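Side-chain contacts in putative deoxyribonuclease yjjV (Escherichia coli, PDB 1ZZM), which probably hydrolyses ester bonds, as a TatD-type metal-dependent hydrolase that binds two divalent cations per subunit: residues T8-D13 with N221-A226; V76-L81 with L116-K121; Y174-G179 with A195-A200; T181-R186 with F230-E235; S201-T206 with T254-P259. One frame throughout, in Å; residues are numbered along the deposited sequence.

Interaction 1: residues T8-D13 with N221-A226; sequences THCHFD and NRPEQA. With ZN (zinc ion), chain B.
Cys10 and Phe12 rest against the ring of Pro223, while the two histidines that flank Cys10 reach for a zinc ion. His9 comes first: its NE2 binds the metal at 2.1 Å, and its ring stacks on that of His157. The side chain of Cys10 turns the other way. Its sulfur stands anti to the backbone N (chi1 177°), which carries it to Pro223; Cys10 SG lies 4.0 Å from both CD and CB of Pro223, so the sulfur sits against the CB-CG-CD part of the proline ring. His11 returns to the metal, its NE2 at 2.0 Å from the zinc; it is also the centre of an inverse gamma turn closed by a weak bond from Phe12 N to Cys10 O. Water 1 and Glu97 OE1 are further ligands of this zinc, and Asp207 belongs to the same site. Phe12 then presents the edge of its ring: Phe12 CE1 lies 4.5 Å from Pro223 CG, and Cys10 SG is near the same ring's plane. On either side of Pro223 in sequence, Arg222 NE and Glu224 OE2 form a salt bridge of 2.8 Å, nearly in the guanidinium plane. Ile36 of strand 33-39 touches both Cys10 and Pro223, whereas Phe12 packs against Ser24 and Leu25 of helix 21-30 and Leu52 of helix 46-55.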
# COMPACT_ATOMS: atom_id res chain seq x y z
N THR A 8 -4.40 4.74 0.18
CA THR A 8 -4.24 3.39 0.72
C THR A 8 -2.83 2.99 1.15
O THR A 8 -2.59 1.84 1.52
CB THR A 8 -4.75 2.34 -0.26
OG1 THR A 8 -3.98 2.40 -1.47
CG2 THR A 8 -6.25 2.61 -0.58
N HIS A 9 -1.88 3.94 1.17
CA HIS A 9 -0.53 3.53 1.57
C HIS A 9 0.29 4.78 1.93
O HIS A 9 0.86 5.43 1.07
CB HIS A 9 0.13 2.81 0.38
CG HIS A 9 1.37 2.05 0.75
ND1 HIS A 9 1.40 0.68 0.87
CD2 HIS A 9 2.64 2.48 0.99
CE1 HIS A 9 2.63 0.29 1.18
NE2 HIS A 9 3.39 1.37 1.26
N CYS A 10 0.31 5.13 3.21
CA CYS A 10 1.09 6.27 3.64
C CYS A 10 1.78 5.92 4.95
O CYS A 10 1.13 5.50 5.92
CB CYS A 10 0.18 7.50 3.84
SG CYS A 10 1.10 8.96 4.49
N HIS A 11 3.11 6.08 4.99
CA HIS A 11 3.88 5.77 6.19
C HIS A 11 3.80 6.99 7.10
O HIS A 11 4.78 7.71 7.34
CB HIS A 11 5.33 5.46 5.79
CG HIS A 11 5.46 4.17 5.04
ND1 HIS A 11 5.42 2.95 5.67
CD2 HIS A 11 5.50 3.90 3.71
CE1 HIS A 11 5.42 1.98 4.77
NE2 HIS A 11 5.46 2.54 3.57
N PHE A 12 2.60 7.19 7.61
CA PHE A 12 2.28 8.35 8.44
C PHE A 12 2.92 8.41 9.83
O PHE A 12 2.77 9.41 10.53
CB PHE A 12 0.77 8.41 8.58
CG PHE A 12 0.23 9.78 8.88
CD1 PHE A 12 0.17 10.75 7.89
CD2 PHE A 12 -0.26 10.09 10.15
CE1 PHE A 12 -0.36 12.02 8.15
CE2 PHE A 12 -0.81 11.35 10.44
CZ PHE A 12 -0.85 12.32 9.44
N ASP A 13 3.62 7.34 10.23
CA ASP A 13 4.28 7.31 11.53
C ASP A 13 5.74 7.77 11.41
O ASP A 13 6.47 7.81 12.40
CB ASP A 13 4.23 5.90 12.15
CG ASP A 13 4.78 4.82 11.23
OD1 ASP A 13 4.48 4.83 10.02
OD2 ASP A 13 5.49 3.95 11.75
N ASN A 221 7.22 13.46 0.17
CA ASN A 221 5.92 13.31 -0.46
C ASN A 221 4.93 13.40 0.72
O ASN A 221 5.29 13.15 1.86
CB ASN A 221 5.82 11.92 -1.12
CG ASN A 221 4.67 11.83 -2.11
OD1 ASN A 221 4.05 12.83 -2.43
ND2 ASN A 221 4.39 10.62 -2.61
N ARG A 222 3.69 13.75 0.44
CA ARG A 222 2.69 13.90 1.49
C ARG A 222 1.38 13.29 0.97
O ARG A 222 1.15 13.26 -0.23
CB ARG A 222 2.49 15.40 1.82
CG ARG A 222 3.76 16.10 2.28
CD ARG A 222 3.42 17.51 2.79
NE ARG A 222 2.50 17.47 3.93
CZ ARG A 222 2.89 17.41 5.20
NH1 ARG A 222 4.17 17.40 5.50
NH2 ARG A 222 1.98 17.31 6.18
N PRO A 223 0.52 12.79 1.87
CA PRO A 223 -0.73 12.17 1.42
C PRO A 223 -1.67 13.03 0.59
O PRO A 223 -2.40 12.49 -0.24
CB PRO A 223 -1.36 11.65 2.73
CG PRO A 223 -0.81 12.64 3.76
CD PRO A 223 0.63 12.80 3.34
N GLU A 224 -1.63 14.35 0.75
CA GLU A 224 -2.51 15.18 -0.06
C GLU A 224 -2.15 15.05 -1.54
O GLU A 224 -2.95 15.39 -2.40
CB GLU A 224 -2.45 16.68 0.36
CG GLU A 224 -1.06 17.22 0.46
CD GLU A 224 -0.46 17.02 1.84
OE1 GLU A 224 -0.73 15.97 2.47
OE2 GLU A 224 0.27 17.91 2.30
N GLN A 225 -0.95 14.56 -1.83
CA GLN A 225 -0.52 14.40 -3.21
C GLN A 225 -1.34 13.31 -3.90
O GLN A 225 -1.26 13.17 -5.11
CB GLN A 225 0.99 14.09 -3.29
CG GLN A 225 1.89 15.31 -2.92
CD GLN A 225 1.89 16.34 -4.02
OE1 GLN A 225 0.85 16.92 -4.33
NE2 GLN A 225 3.05 16.56 -4.63
N ALA A 226 -2.13 12.56 -3.14
CA ALA A 226 -2.97 11.55 -3.76
C ALA A 226 -3.94 12.24 -4.73
O ALA A 226 -4.31 11.67 -5.76
CB ALA A 226 -3.76 10.76 -2.71
ZN ZN B . 5.38 1.49 1.87
O HOH W 1 7.14 1.03 0.97

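Interaction 2: residues V76-L81 with L116-K121; sequences VSLEQL and LDEQLK. With ZN (zinc ion), chain D.
Leu78 and Leu81, one turn apart on helix 75-87, meet Glu118 and Gln119 of helix 109-125 through carbon atoms. The apolar contacts come first. The two methyls of Leu78 divide the work: CD1 lies 4.0 Å from Glu118 CB, against the aliphatic root of a charged residue, and CD2 is 3.8 Å from Gln119 CG. Leu81, with CG anti to its own nitrogen (chi1 174°), sends CD2 to the same Gln119 CG, also at 3.8 Å, so that this methylene is touched by both leucines. In each pair the side chains cross at about a right angle. Leu65 and Trp114 also touch Leu78. With only an alanine at Leu78, the packing against Glu118 CB would probably be lost, and with it one of the two leucine contacts on Gln119 CG. Metal binding belongs to a different face of helix 109-125: Asp117 OD2 binds a zinc ion at 1.9 Å, which His144 and His148 of helix 138-148 also hold, apart from the two-cation centre of the family. The helix axes run nearly parallel, at 17° and 11.1 Å apart at closest approach, as expected for consecutive outer helices of a TIM barrel.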
# COMPACT_ATOMS: atom_id res chain seq x y z
N VAL A 76 10.93 -13.34 17.14
CA VAL A 76 10.16 -12.56 18.11
C VAL A 76 9.29 -11.55 17.35
O VAL A 76 8.12 -11.36 17.69
CB VAL A 76 11.09 -11.84 19.14
CG1 VAL A 76 10.30 -10.90 20.01
CG2 VAL A 76 11.76 -12.90 20.05
N SER A 77 9.82 -10.94 16.29
CA SER A 77 9.01 -10.00 15.50
C SER A 77 7.77 -10.71 14.96
O SER A 77 6.66 -10.15 14.95
CB SER A 77 9.82 -9.45 14.32
OG SER A 77 10.97 -8.76 14.78
N LEU A 78 7.94 -11.94 14.49
CA LEU A 78 6.81 -12.66 13.93
C LEU A 78 5.83 -13.07 15.02
O LEU A 78 4.62 -13.07 14.81
CB LEU A 78 7.26 -13.89 13.16
CG LEU A 78 7.79 -13.62 11.74
CD1 LEU A 78 8.48 -14.87 11.18
CD2 LEU A 78 6.61 -13.22 10.83
N GLU A 79 6.34 -13.42 16.19
CA GLU A 79 5.43 -13.79 17.26
C GLU A 79 4.64 -12.53 17.66
O GLU A 79 3.44 -12.60 17.96
CB GLU A 79 6.20 -14.33 18.46
CG GLU A 79 5.27 -14.74 19.58
CD GLU A 79 6.00 -15.24 20.80
OE1 GLU A 79 6.78 -16.23 20.72
OE2 GLU A 79 5.79 -14.64 21.83
N GLN A 80 5.30 -11.38 17.66
CA GLN A 80 4.60 -10.14 18.03
C GLN A 80 3.48 -9.81 17.04
O GLN A 80 2.41 -9.33 17.41
CB GLN A 80 5.56 -8.96 18.07
CG GLN A 80 6.52 -8.97 19.20
CD GLN A 80 7.48 -7.79 19.07
OE1 GLN A 80 7.10 -6.61 19.25
NE2 GLN A 80 8.71 -8.10 18.70
N LEU A 81 3.76 -10.04 15.76
CA LEU A 81 2.77 -9.80 14.71
C LEU A 81 1.55 -10.73 14.95
O LEU A 81 0.38 -10.26 14.94
CB LEU A 81 3.41 -10.08 13.36
CG LEU A 81 2.43 -10.02 12.18
CD1 LEU A 81 1.76 -8.61 12.15
CD2 LEU A 81 3.20 -10.29 10.85
N LEU A 116 8.10 -13.62 3.93
CA LEU A 116 6.83 -13.30 3.27
C LEU A 116 5.82 -14.44 3.47
O LEU A 116 4.67 -14.21 3.80
CB LEU A 116 7.05 -13.10 1.77
CG LEU A 116 5.80 -12.98 0.90
CD1 LEU A 116 5.05 -11.65 1.24
CD2 LEU A 116 6.19 -13.04 -0.57
N ASP A 117 6.25 -15.68 3.25
CA ASP A 117 5.28 -16.77 3.40
C ASP A 117 4.78 -16.93 4.84
O ASP A 117 3.63 -17.32 5.03
CB ASP A 117 5.85 -18.08 2.85
CG ASP A 117 5.78 -18.16 1.34
OD1 ASP A 117 5.12 -17.30 0.70
OD2 ASP A 117 6.37 -19.08 0.74
N GLU A 118 5.62 -16.65 5.84
CA GLU A 118 5.18 -16.73 7.22
C GLU A 118 4.05 -15.72 7.45
O GLU A 118 3.09 -15.99 8.18
CB GLU A 118 6.32 -16.41 8.20
CG GLU A 118 7.35 -17.54 8.37
CD GLU A 118 6.69 -18.87 8.77
OE1 GLU A 118 5.98 -18.92 9.80
OE2 GLU A 118 6.88 -19.85 8.04
N GLN A 119 4.16 -14.56 6.82
CA GLN A 119 3.14 -13.54 7.00
C GLN A 119 1.91 -13.82 6.16
O GLN A 119 0.80 -13.47 6.56
CB GLN A 119 3.74 -12.18 6.69
CG GLN A 119 4.80 -11.86 7.72
CD GLN A 119 5.46 -10.54 7.48
OE1 GLN A 119 6.39 -10.43 6.66
NE2 GLN A 119 4.99 -9.54 8.16
N LEU A 120 2.11 -14.46 5.01
CA LEU A 120 0.97 -14.81 4.18
C LEU A 120 0.15 -15.84 4.96
O LEU A 120 -1.08 -15.85 4.90
CB LEU A 120 1.43 -15.37 2.82
CG LEU A 120 2.01 -14.31 1.85
CD1 LEU A 120 2.35 -14.96 0.53
CD2 LEU A 120 1.00 -13.17 1.60
N LYS A 121 0.81 -16.71 5.72
CA LYS A 121 0.08 -17.69 6.51
C LYS A 121 -0.76 -16.97 7.58
O LYS A 121 -1.89 -17.40 7.85
CB LYS A 121 1.03 -18.70 7.19
CG LYS A 121 1.68 -19.67 6.24
CD LYS A 121 2.46 -20.73 7.01
CE LYS A 121 2.68 -21.98 6.15
NZ LYS A 121 3.72 -21.81 5.07
ZN ZN D . 5.62 -19.22 -1.00

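Interaction 3: residues Y174-G179 with A195-A200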
# COMPACT_ATOMS: atom_id res chain seq x y z
N TYR A 174 -5.65 -9.72 -7.14
CA TYR A 174 -5.01 -8.61 -6.42
C TYR A 174 -5.28 -7.27 -7.06
O TYR A 174 -5.57 -7.19 -8.28
CB TYR A 174 -3.49 -8.85 -6.34
CG TYR A 174 -3.18 -9.95 -5.35
CD1 TYR A 174 -2.86 -9.65 -4.02
CD2 TYR A 174 -3.36 -11.29 -5.71
CE1 TYR A 174 -2.75 -10.66 -3.07
CE2 TYR A 174 -3.26 -12.30 -4.78
CZ TYR A 174 -2.96 -11.97 -3.45
OH TYR A 174 -2.90 -12.97 -2.52
N LYS A 175 -5.22 -6.22 -6.24
CA LYS A 175 -5.40 -4.87 -6.76
C LYS A 175 -4.04 -4.29 -7.05
O LYS A 175 -3.01 -4.85 -6.65
CB LYS A 175 -6.13 -4.01 -5.76
CG LYS A 175 -7.61 -3.89 -6.00
CD LYS A 175 -8.35 -5.13 -5.73
CE LYS A 175 -9.84 -4.81 -5.46
NZ LYS A 175 -10.75 -5.24 -6.58
N ILE A 176 -4.04 -3.13 -7.72
CA ILE A 176 -2.81 -2.46 -8.14
C ILE A 176 -2.82 -1.03 -7.56
O ILE A 176 -3.72 -0.24 -7.83
CB ILE A 176 -2.74 -2.36 -9.72
CG1 ILE A 176 -2.71 -3.75 -10.36
CG2 ILE A 176 -1.52 -1.52 -10.17
CD1 ILE A 176 -1.56 -4.70 -9.91
N GLY A 177 -1.79 -0.70 -6.77
CA GLY A 177 -1.73 0.62 -6.17
C GLY A 177 -1.15 1.64 -7.13
O GLY A 177 -0.06 1.47 -7.68
N VAL A 178 -1.90 2.71 -7.35
CA VAL A 178 -1.49 3.76 -8.28
C VAL A 178 -1.00 4.96 -7.49
O VAL A 178 -1.79 5.61 -6.78
CB VAL A 178 -2.67 4.25 -9.18
CG1 VAL A 178 -2.15 5.25 -10.20
CG2 VAL A 178 -3.31 3.08 -9.91
N GLY A 179 0.29 5.26 -7.65
CA GLY A 179 0.92 6.36 -6.96
C GLY A 179 1.74 7.24 -7.89
O GLY A 179 1.54 7.24 -9.12
N ALA A 195 -3.37 2.70 -17.73
CA ALA A 195 -4.43 3.12 -18.63
C ALA A 195 -5.26 1.93 -19.12
O ALA A 195 -6.42 2.08 -19.45
CB ALA A 195 -3.83 3.86 -19.84
N LYS A 196 -4.67 0.75 -19.13
CA LYS A 196 -5.38 -0.42 -19.64
C LYS A 196 -6.05 -1.35 -18.64
O LYS A 196 -6.97 -2.10 -19.00
CB LYS A 196 -4.44 -1.26 -20.50
CG LYS A 196 -3.74 -0.46 -21.58
CD LYS A 196 -2.69 -1.31 -22.27
CE LYS A 196 -1.81 -0.46 -23.19
NZ LYS A 196 -0.73 -1.28 -23.82
N LEU A 197 -5.60 -1.33 -17.39
CA LEU A 197 -6.21 -2.22 -16.40
C LEU A 197 -7.67 -1.90 -16.13
O LEU A 197 -8.12 -0.77 -16.33
CB LEU A 197 -5.42 -2.14 -15.07
CG LEU A 197 -3.92 -2.55 -15.13
CD1 LEU A 197 -3.23 -2.27 -13.76
CD2 LEU A 197 -3.82 -4.04 -15.48
N PRO A 198 -8.45 -2.90 -15.68
CA PRO A 198 -9.88 -2.75 -15.36
C PRO A 198 -9.95 -1.72 -14.23
O PRO A 198 -9.16 -1.78 -13.29
CB PRO A 198 -10.28 -4.10 -14.82
CG PRO A 198 -9.31 -5.07 -15.51
CD PRO A 198 -8.00 -4.30 -15.55
N LEU A 199 -10.91 -0.81 -14.31
CA LEU A 199 -11.03 0.21 -13.27
C LEU A 199 -11.20 -0.38 -11.85
O LEU A 199 -10.78 0.23 -10.87
CB LEU A 199 -12.22 1.12 -13.57
CG LEU A 199 -12.28 2.44 -12.81
CD1 LEU A 199 -10.92 3.17 -12.92
CD2 LEU A 199 -13.39 3.32 -13.44
N ALA A 200 -11.83 -1.55 -11.76
CA ALA A 200 -12.07 -2.17 -10.46
C ALA A 200 -10.81 -2.70 -9.85
O ALA A 200 -10.81 -3.09 -8.69
CB ALA A 200 -13.09 -3.31 -10.59
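Lys175 NZ donates a hydrogen bond of 3.0 Å to Ala200 O. The ammonium approaches with a C=O...N angle of 153°, tilted 26° from the carbonyl plane. To get there the lysine chain folds rather than extends, bending at chi2 and again near its end, which turns NZ back toward the 3-10 segment that leads into strand 202-204. A methionine at Lys175 would probably leave the Ala200 carbonyl without this donor and the chain end without a fixed direction. The second meeting is apolar. Leu197 CD1 points into the branched side chain of Ile176, 3.7 Å from CG1 and 4.0 Å from CG2, so one methyl sits against both gamma carbons while the two chains cross at about a right angle. Phe169 and Val170 of helix 163-171 also reach Ile176, and Ala166 of that helix touches Leu197. These contacts lie within a beta-alpha-beta unit, strand 175-178, helix 190-196 and strand 202-204. The apolar contact is buried and the bond from the ammonium group to a neutral carbonyl lies nearer the surface, so the link after the helix is tied to strand 175-178 by two chemically different contacts.

Interaction 4: residues T181-R186 with F230-E235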
# COMPACT_ATOMS: atom_id res chain seq x y z
N THR A 181 4.36 7.12 -9.44
CA THR A 181 5.02 6.55 -10.61
C THR A 181 4.37 7.01 -11.91
O THR A 181 5.06 7.20 -12.92
CB THR A 181 4.97 5.01 -10.58
OG1 THR A 181 5.65 4.54 -9.42
CG2 THR A 181 5.62 4.43 -11.86
N ILE A 182 3.05 7.20 -11.90
CA ILE A 182 2.40 7.58 -13.14
C ILE A 182 2.62 9.03 -13.55
O ILE A 182 2.15 9.43 -14.61
CB ILE A 182 0.88 7.30 -13.14
CG1 ILE A 182 0.14 8.09 -12.05
CG2 ILE A 182 0.64 5.81 -12.97
CD1 ILE A 182 0.40 9.56 -12.02
N THR A 183 3.29 9.82 -12.71
CA THR A 183 3.52 11.23 -13.05
C THR A 183 4.82 11.44 -13.81
O THR A 183 5.14 12.58 -14.17
CB THR A 183 3.55 12.16 -11.81
OG1 THR A 183 4.67 11.84 -10.99
CG2 THR A 183 2.26 12.04 -11.01
N TYR A 184 5.54 10.35 -14.05
CA TYR A 184 6.82 10.36 -14.77
C TYR A 184 6.73 9.60 -16.11
O TYR A 184 7.22 8.48 -16.22
CB TYR A 184 7.89 9.68 -13.92
CG TYR A 184 8.21 10.39 -12.61
CD1 TYR A 184 9.12 11.45 -12.59
CD2 TYR A 184 7.65 9.98 -11.40
CE1 TYR A 184 9.47 12.07 -11.40
CE2 TYR A 184 8.00 10.60 -10.19
CZ TYR A 184 8.92 11.65 -10.21
OH TYR A 184 9.34 12.25 -9.05
N PRO A 185 6.16 10.22 -17.15
CA PRO A 185 6.06 9.48 -18.42
C PRO A 185 7.36 8.97 -19.05
O PRO A 185 7.36 7.97 -19.79
CB PRO A 185 5.29 10.44 -19.33
CG PRO A 185 5.59 11.78 -18.77
CD PRO A 185 5.63 11.59 -17.27
N ARG A 186 8.47 9.62 -18.75
CA ARG A 186 9.72 9.20 -19.35
C ARG A 186 10.48 8.17 -18.52
O ARG A 186 11.52 7.67 -18.96
CB ARG A 186 10.60 10.44 -19.60
CG ARG A 186 9.89 11.53 -20.43
CD ARG A 186 10.67 12.86 -20.44
NE ARG A 186 11.99 12.74 -21.06
CZ ARG A 186 12.82 13.76 -21.27
NH1 ARG A 186 12.47 14.99 -20.90
NH2 ARG A 186 13.99 13.55 -21.85
N PHE A 230 -4.42 11.37 -8.63
CA PHE A 230 -5.74 11.18 -9.21
C PHE A 230 -5.94 12.02 -10.48
O PHE A 230 -6.49 11.55 -11.48
CB PHE A 230 -6.84 11.52 -8.19
CG PHE A 230 -8.23 11.52 -8.77
CD1 PHE A 230 -8.89 10.31 -9.03
CD2 PHE A 230 -8.88 12.70 -9.06
CE1 PHE A 230 -10.17 10.30 -9.57
CE2 PHE A 230 -10.15 12.71 -9.60
CZ PHE A 230 -10.81 11.49 -9.86
N ALA A 231 -5.50 13.28 -10.44
CA ALA A 231 -5.65 14.16 -11.60
C ALA A 231 -4.89 13.55 -12.77
O ALA A 231 -5.37 13.56 -13.89
CB ALA A 231 -5.11 15.57 -11.29
N VAL A 232 -3.71 13.01 -12.51
CA VAL A 232 -2.96 12.39 -13.59
C VAL A 232 -3.62 11.11 -14.06
O VAL A 232 -3.64 10.81 -15.27
CB VAL A 232 -1.53 12.13 -13.13
CG1 VAL A 232 -0.76 11.35 -14.18
CG2 VAL A 232 -0.85 13.46 -12.86
N LEU A 233 -4.16 10.33 -13.13
CA LEU A 233 -4.85 9.09 -13.50
C LEU A 233 -6.02 9.41 -14.42
O LEU A 233 -6.32 8.66 -15.34
CB LEU A 233 -5.38 8.37 -12.26
CG LEU A 233 -6.16 7.07 -12.50
CD1 LEU A 233 -5.27 6.04 -13.17
CD2 LEU A 233 -6.70 6.53 -11.13
N CYS A 234 -6.70 10.53 -14.17
CA CYS A 234 -7.82 10.90 -15.02
C CYS A 234 -7.35 11.19 -16.45
O CYS A 234 -8.09 10.96 -17.40
CB CYS A 234 -8.54 12.12 -14.48
SG CYS A 234 -9.45 11.79 -12.98
N GLU A 235 -6.13 11.70 -16.59
CA GLU A 235 -5.61 12.02 -17.92
C GLU A 235 -5.32 10.73 -18.68
O GLU A 235 -5.37 10.69 -19.91
CB GLU A 235 -4.33 12.86 -17.81
CG GLU A 235 -4.57 14.30 -17.34
CD GLU A 235 -3.32 14.98 -16.79
OE1 GLU A 235 -2.19 14.45 -16.99
OE2 GLU A 235 -3.47 16.05 -16.16
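The loop that follows strand 175-178 of the barrel packs, through Ile182 and Thr183, on Val232 of helix 226-236, the helix that follows the next strand, 202-204. Val232 receives both residues with its two methyls. Thr183 CG2 meets Val232 CG2 at 3.9 Å, the two chains crossing at about a right angle. Ile182 slides past Val232 in the opposite direction, its CG1 lying 4.0 Å from Val232 CG1; the modelled approach of its terminal methyl is closer than carbons can sit and is doubtful. In Thr183 the hydroxyl takes the place between the backbone N and the carbonyl carbon (chi1 66°), and the methyl is left to face Val232. The hydroxyl is engaged elsewhere: OG1 is hydrogen-bonded to Gly180 O and Asn214 N, which ties the loop to itself and to the loop beyond strand 202-204. Arg191 of helix 190-196 adds to the packing, touching Val232 and holding the carbonyl of Ile182. The loop after one barrel strand is thus packed on the helix of the next beta-alpha unit of the TIM barrel.

Interaction 5: residues S201-T206 with T254-P259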
# COMPACT_ATOMS: atom_id res chain seq x y z
N SER A 201 -9.70 -2.71 -10.60
CA SER A 201 -8.49 -3.24 -10.00
C SER A 201 -7.56 -2.19 -9.37
O SER A 201 -6.57 -2.55 -8.73
CB SER A 201 -7.68 -4.01 -11.04
OG SER A 201 -6.97 -3.12 -11.87
N LEU A 202 -7.90 -0.92 -9.52
CA LEU A 202 -7.05 0.17 -9.04
C LEU A 202 -7.32 0.76 -7.65
O LEU A 202 -8.46 0.91 -7.24
CB LEU A 202 -7.11 1.33 -10.04
CG LEU A 202 -6.89 0.97 -11.51
CD1 LEU A 202 -6.91 2.25 -12.36
CD2 LEU A 202 -5.57 0.22 -11.69
N LEU A 203 -6.24 1.07 -6.92
CA LEU A 203 -6.37 1.74 -5.63
C LEU A 203 -5.47 2.98 -5.75
O LEU A 203 -4.49 2.97 -6.51
CB LEU A 203 -5.86 0.89 -4.46
CG LEU A 203 -6.70 -0.34 -4.14
CD1 LEU A 203 -6.12 -0.99 -2.86
CD2 LEU A 203 -8.12 0.03 -3.93
N LEU A 204 -5.79 4.01 -4.98
CA LEU A 204 -5.00 5.24 -5.00
C LEU A 204 -4.05 5.28 -3.79
O LEU A 204 -4.39 4.81 -2.72
CB LEU A 204 -5.93 6.45 -4.95
CG LEU A 204 -5.32 7.81 -5.25
CD1 LEU A 204 -4.95 7.86 -6.75
CD2 LEU A 204 -6.38 8.90 -4.96
N GLU A 205 -2.85 5.83 -3.96
CA GLU A 205 -1.91 5.89 -2.83
C GLU A 205 -0.84 6.90 -3.12
O GLU A 205 -0.79 7.46 -4.22
CB GLU A 205 -1.20 4.55 -2.63
CG GLU A 205 -0.21 4.28 -3.77
CD GLU A 205 0.60 3.02 -3.59
OE1 GLU A 205 0.02 1.92 -3.66
OE2 GLU A 205 1.82 3.12 -3.40
N THR A 206 0.03 7.13 -2.12
CA THR A 206 1.21 7.99 -2.30
C THR A 206 2.54 7.34 -1.90
O THR A 206 3.59 7.66 -2.47
CB THR A 206 1.18 9.30 -1.46
OG1 THR A 206 1.11 8.96 -0.06
CG2 THR A 206 0.01 10.23 -1.88
N THR A 254 -14.07 -2.55 -0.98
CA THR A 254 -14.20 -3.97 -1.26
C THR A 254 -13.00 -4.78 -0.76
O THR A 254 -13.15 -5.89 -0.24
CB THR A 254 -14.40 -4.22 -2.76
OG1 THR A 254 -15.60 -3.55 -3.18
CG2 THR A 254 -14.55 -5.71 -3.02
N LEU A 255 -11.81 -4.20 -0.86
CA LEU A 255 -10.62 -4.89 -0.42
C LEU A 255 -10.39 -4.84 1.08
O LEU A 255 -10.11 -5.87 1.69
CB LEU A 255 -9.40 -4.30 -1.14
CG LEU A 255 -8.09 -5.06 -0.81
CD1 LEU A 255 -8.22 -6.49 -1.32
CD2 LEU A 255 -6.86 -4.37 -1.48
N PHE A 256 -10.51 -3.65 1.68
CA PHE A 256 -10.23 -3.40 3.11
C PHE A 256 -11.40 -3.17 4.05
O PHE A 256 -11.25 -3.30 5.28
CB PHE A 256 -9.36 -2.15 3.27
CG PHE A 256 -8.07 -2.20 2.54
CD1 PHE A 256 -7.05 -3.05 2.97
CD2 PHE A 256 -7.85 -1.36 1.43
CE1 PHE A 256 -5.83 -3.05 2.32
CE2 PHE A 256 -6.63 -1.36 0.79
CZ PHE A 256 -5.62 -2.20 1.23
N ASN A 257 -12.53 -2.78 3.49
CA ASN A 257 -13.73 -2.44 4.26
C ASN A 257 -13.51 -1.07 4.94
O ASN A 257 -13.87 -0.86 6.11
CB ASN A 257 -14.06 -3.52 5.30
CG ASN A 257 -15.56 -3.58 5.63
OD1 ASN A 257 -16.40 -3.43 4.75
ND2 ASN A 257 -15.88 -3.82 6.89
N VAL A 258 -12.89 -0.15 4.20
CA VAL A 258 -12.62 1.22 4.67
C VAL A 258 -13.51 2.16 3.84
O VAL A 258 -13.26 2.35 2.65
CB VAL A 258 -11.13 1.60 4.46
CG1 VAL A 258 -10.92 3.09 4.72
CG2 VAL A 258 -10.25 0.78 5.39
N PRO A 259 -14.55 2.76 4.46
CA PRO A 259 -15.54 3.68 3.86
C PRO A 259 -15.02 5.04 3.39
O PRO A 259 -15.30 5.44 2.23
CB PRO A 259 -16.56 3.84 4.97
CG PRO A 259 -15.69 3.90 6.18
CD PRO A 259 -14.70 2.75 5.93
OXT PRO A 259 -14.36 5.72 4.19
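Leu203 sends a single methyl, CD1, between Leu255 and Phe256 at the end of helix 241-256. Leu203 CD1 lies 3.7 Å from both Leu255 CD2 and Phe256 CE2, so one carbon carries the contact from the strand side. Leu203 places CG opposite its carbonyl carbon (chi1 -68°) and then extends, with CD1 the branch farthest from the backbone (chi2 -174°). Leu255 adopts the other common leucine shape: CG is anti to the nitrogen (chi1 -176°), and here it is CD2 that becomes the outstretched methyl. The two leucines thus meet by their far ends while their chains cross at about a right angle.

Phe256, the next residue along the helix, turns its ring back under its neighbour. Leu255 CD2 rests over one face of that ring, 3.6 Å above its plane and displaced toward the rim, while Leu203 CD1 approaches obliquely at CE2. Three apolar groups consequently touch in mutual contact. In the TIM barrel, Leu203 belongs to strand 202-204, and Val155 of strand 154-156 touches all three of these residues; the end of the C-terminal helix packs against the barrel interior, consistent with the end opposite the metal-binding loops. Farther along the same strand direction, Glu205 serves the metal centre at second hand: OE2 is hydrogen-bonded to ND1 of the zinc ligand His157, and OE1 to Gly158 N. The helix ends at Phe256; Asn257 takes a positive phi, and the chain turns toward Pro259, whose terminal carboxylate forms a salt bridge with Lys35.

Overall arrangement
All five contacts lie in one TIM-barrel domain. Interactions 2 and 3 are nested inside the loop closed by interaction 1, whereas interactions 1, 4 and 5 interleave along the chain. Interactions 3 and 5 are close, their centres about 10 Å apart, and share the sheet: strands 175-178 and 202-204 are neighbours joined by backbone bonds. Interaction 1 touches interaction 5 where Thr8 OG1 meets Leu204 O, linking the first strand's exit to strand 202-204, consistent with the first and last strands meeting to close the barrel. Interaction 2 stands apart, its centre about 35 Å from that of interaction 4, on the other side of the chain's centre.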